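Local structure of aldehyde dehydrogenase family protein (Pseudomonas syringae pv. tomato, 5IUV) at residues F277-D282 with V433-L438. The protein binds NAD+ and probably oxidises indole-3-acetaldehyde to the auxin indole-3-acetic acid, as an aldehyde dehydrogenase of a plant pathogen. Sequence-based numbering, arbitrary orientation.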
loop_
_atom_site.group_PDB
_atom_site.type_symbol
_atom_site.label_atom_id
_atom_site.label_comp_id
_atom_site.label_asym_id
_atom_site.label_seq_id
_atom_site.Cartn_x
_atom_site.Cartn_y
_atom_site.Cartn_z
ATOM N N PHE A 277 -11.888 30.602 -13.856
ATOM C CA PHE A 277 -13.335 30.787 -13.847
ATOM C C PHE A 277 -13.706 32.096 -13.177
ATOM O O PHE A 277 -12.953 32.618 -12.354
ATOM C CB PHE A 277 -14.030 29.632 -13.129
ATOM C CG PHE A 277 -14.115 28.376 -13.938
ATOM C CD1 PHE A 277 -15.117 28.209 -14.884
ATOM C CD2 PHE A 277 -13.206 27.349 -13.743
ATOM C CE1 PHE A 277 -15.202 27.044 -15.626
ATOM C CE2 PHE A 277 -13.290 26.181 -14.478
ATOM C CZ PHE A 277 -14.288 26.031 -15.423
ATOM N N ALA A 278 -14.879 32.612 -13.529
ATOM C CA ALA A 278 -15.382 33.858 -12.971
ATOM C C ALA A 278 -15.467 33.797 -11.449
ATOM O O ALA A 278 -15.305 34.814 -10.776
ATOM C CB ALA A 278 -16.752 34.191 -13.565
ATOM N N ASP A 279 -15.717 32.614 -10.900
ATOM C CA ASP A 279 -15.863 32.497 -9.451
ATOM C C ASP A 279 -14.587 32.031 -8.745
ATOM O O ASP A 279 -14.656 31.426 -7.678
ATOM C CB ASP A 279 -17.029 31.563 -9.104
ATOM C CG ASP A 279 -16.751 30.105 -9.442
ATOM O OD1 ASP A 279 -15.809 29.806 -10.204
ATOM O OD2 ASP A 279 -17.503 29.244 -8.947
ATOM N N ALA A 280 -13.428 32.306 -9.340
ATOM C CA ALA A 280 -12.154 32.110 -8.646
ATOM C C ALA A 280 -12.185 32.845 -7.310
ATOM O O ALA A 280 -12.684 33.966 -7.236
ATOM C CB ALA A 280 -10.983 32.609 -9.500
ATOM N N PRO A 281 -11.660 32.215 -6.247
ATOM C CA PRO A 281 -11.739 32.825 -4.911
ATOM C C PRO A 281 -10.945 34.127 -4.792
ATOM O O PRO A 281 -11.340 35.023 -4.049
ATOM C CB PRO A 281 -11.154 31.744 -3.988
ATOM C CG PRO A 281 -10.366 30.852 -4.872
ATOM C CD PRO A 281 -11.048 30.875 -6.213
ATOM N N ASP A 282 -9.848 34.232 -5.533
ATOM C CA ASP A 282 -8.958 35.385 -5.431
ATOM C C ASP A 282 -8.411 35.734 -6.809
ATOM O O ASP A 282 -7.423 35.148 -7.254
ATOM C CB ASP A 282 -7.812 35.083 -4.456
ATOM C CG ASP A 282 -7.041 36.329 -4.036
ATOM O OD1 ASP A 282 -6.990 37.310 -4.809
ATOM O OD2 ASP A 282 -6.474 36.317 -2.920
ATOM N N VAL A 433 -6.869 24.935 -12.553
ATOM C CA VAL A 433 -8.268 25.343 -12.475
ATOM C C VAL A 433 -8.462 26.294 -11.312
ATOM O O VAL A 433 -8.028 26.004 -10.203
ATOM C CB VAL A 433 -9.213 24.138 -12.281
ATOM C CG1 VAL A 433 -10.661 24.601 -12.297
ATOM C CG2 VAL A 433 -8.979 23.104 -13.350
ATOM N N TRP A 434 -9.120 27.421 -11.560
ATOM C CA TRP A 434 -9.377 28.389 -10.505
ATOM C C TRP A 434 -10.877 28.563 -10.330
ATOM O O TRP A 434 -11.549 29.115 -11.203
ATOM C CB TRP A 434 -8.711 29.737 -10.816
ATOM C CG TRP A 434 -7.213 29.660 -10.990
ATOM C CD1 TRP A 434 -6.537 29.155 -12.064
ATOM C CD2 TRP A 434 -6.211 30.118 -10.067
ATOM N NE1 TRP A 434 -5.178 29.261 -11.863
ATOM C CE2 TRP A 434 -4.955 29.853 -10.646
ATOM C CE3 TRP A 434 -6.258 30.727 -8.807
ATOM C CZ2 TRP A 434 -3.754 30.176 -10.010
ATOM C CZ3 TRP A 434 -5.065 31.051 -8.177
ATOM C CH2 TRP A 434 -3.830 30.775 -8.783
ATOM N N THR A 435 -11.393 28.076 -9.205
ATOM C CA THR A 435 -12.815 28.194 -8.884
ATOM C C THR A 435 -13.050 27.931 -7.402
ATOM O O THR A 435 -12.360 27.118 -6.796
ATOM C CB THR A 435 -13.689 27.218 -9.714
ATOM O OG1 THR A 435 -15.038 27.263 -9.235
ATOM C CG2 THR A 435 -13.181 25.793 -9.595
ATOM N N ALA A 436 -14.027 28.619 -6.825
ATOM C CA ALA A 436 -14.357 28.437 -5.414
ATOM C C ALA A 436 -15.410 27.353 -5.218
ATOM O O ALA A 436 -15.739 26.994 -4.092
ATOM C CB ALA A 436 -14.839 29.756 -4.806
ATOM N N ASN A 437 -15.937 26.834 -6.320
ATOM C CA ASN A 437 -17.016 25.850 -6.261
ATOM C C ASN A 437 -16.485 24.434 -6.050
ATOM O O ASN A 437 -15.614 23.978 -6.782
ATOM C CB ASN A 437 -17.860 25.922 -7.539
ATOM C CG ASN A 437 -19.083 25.032 -7.476
ATOM O OD1 ASN A 437 -19.058 23.891 -7.936
ATOM N ND2 ASN A 437 -20.161 25.548 -6.898
ATOM N N LEU A 438 -17.008 23.743 -5.042
ATOM C CA LEU A 438 -16.547 22.390 -4.715
ATOM C C LEU A 438 -16.694 21.421 -5.895
ATOM O O LEU A 438 -15.727 20.770 -6.308
ATOM C CB LEU A 438 -17.315 21.847 -3.501
ATOM C CG LEU A 438 -17.110 20.368 -3.150
ATOM C CD1 LEU A 438 -15.705 20.141 -2.611
ATOM C CD2 LEU A 438 -18.166 19.876 -2.138
#
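Two backbone hydrogen bonds join the segments where their parallel strands run out: Phe277 N donates to Trp434 O (3.1 Å) and Ala436 N to Asp279 O (3.0 Å). Residues 277-280 form a type I beta turn, closed by Ala280 N to Phe277 O, that carries the Asp279 carboxylate alongside Thr435. With Asp279 CG set between its backbone N and carbonyl carbon (chi1 70°), Thr435 OG1 donates to Asp279 OD1 at 2.8 Å, on the syn side and 31° out of the carboxylate plane. Thr435 OG1 also accepts from Asn437 N (3.1 Å, 166° at the hydrogen), an ST turn, so one hydroxyl ties the aspartate to the bend that ends the strand. The Phe277 ring meets Val433 edge-on, Phe277 CE2 lying 3.8 Å from Val433 CG1, while Ala280 CB rests on Trp434 CB and Pro281 CD lies over the Thr435-Ala436 peptide. Ala436 packs on Asn437 of a second subunit, and Asn437 on its Ala436. Both segments are strand-to-helix junctions of the alpha/beta catalytic domain, Asp282 N-capping 283-295 and Asn437 N-capping 438-447 through Lys440 N. Trp434 packs on helix 283-295, its NE1 hydrogen-bonded to Asn274 OD1, and Thr435 on helix 438-447; strand 430-434 itself lies between strands 273-276 and 452-455.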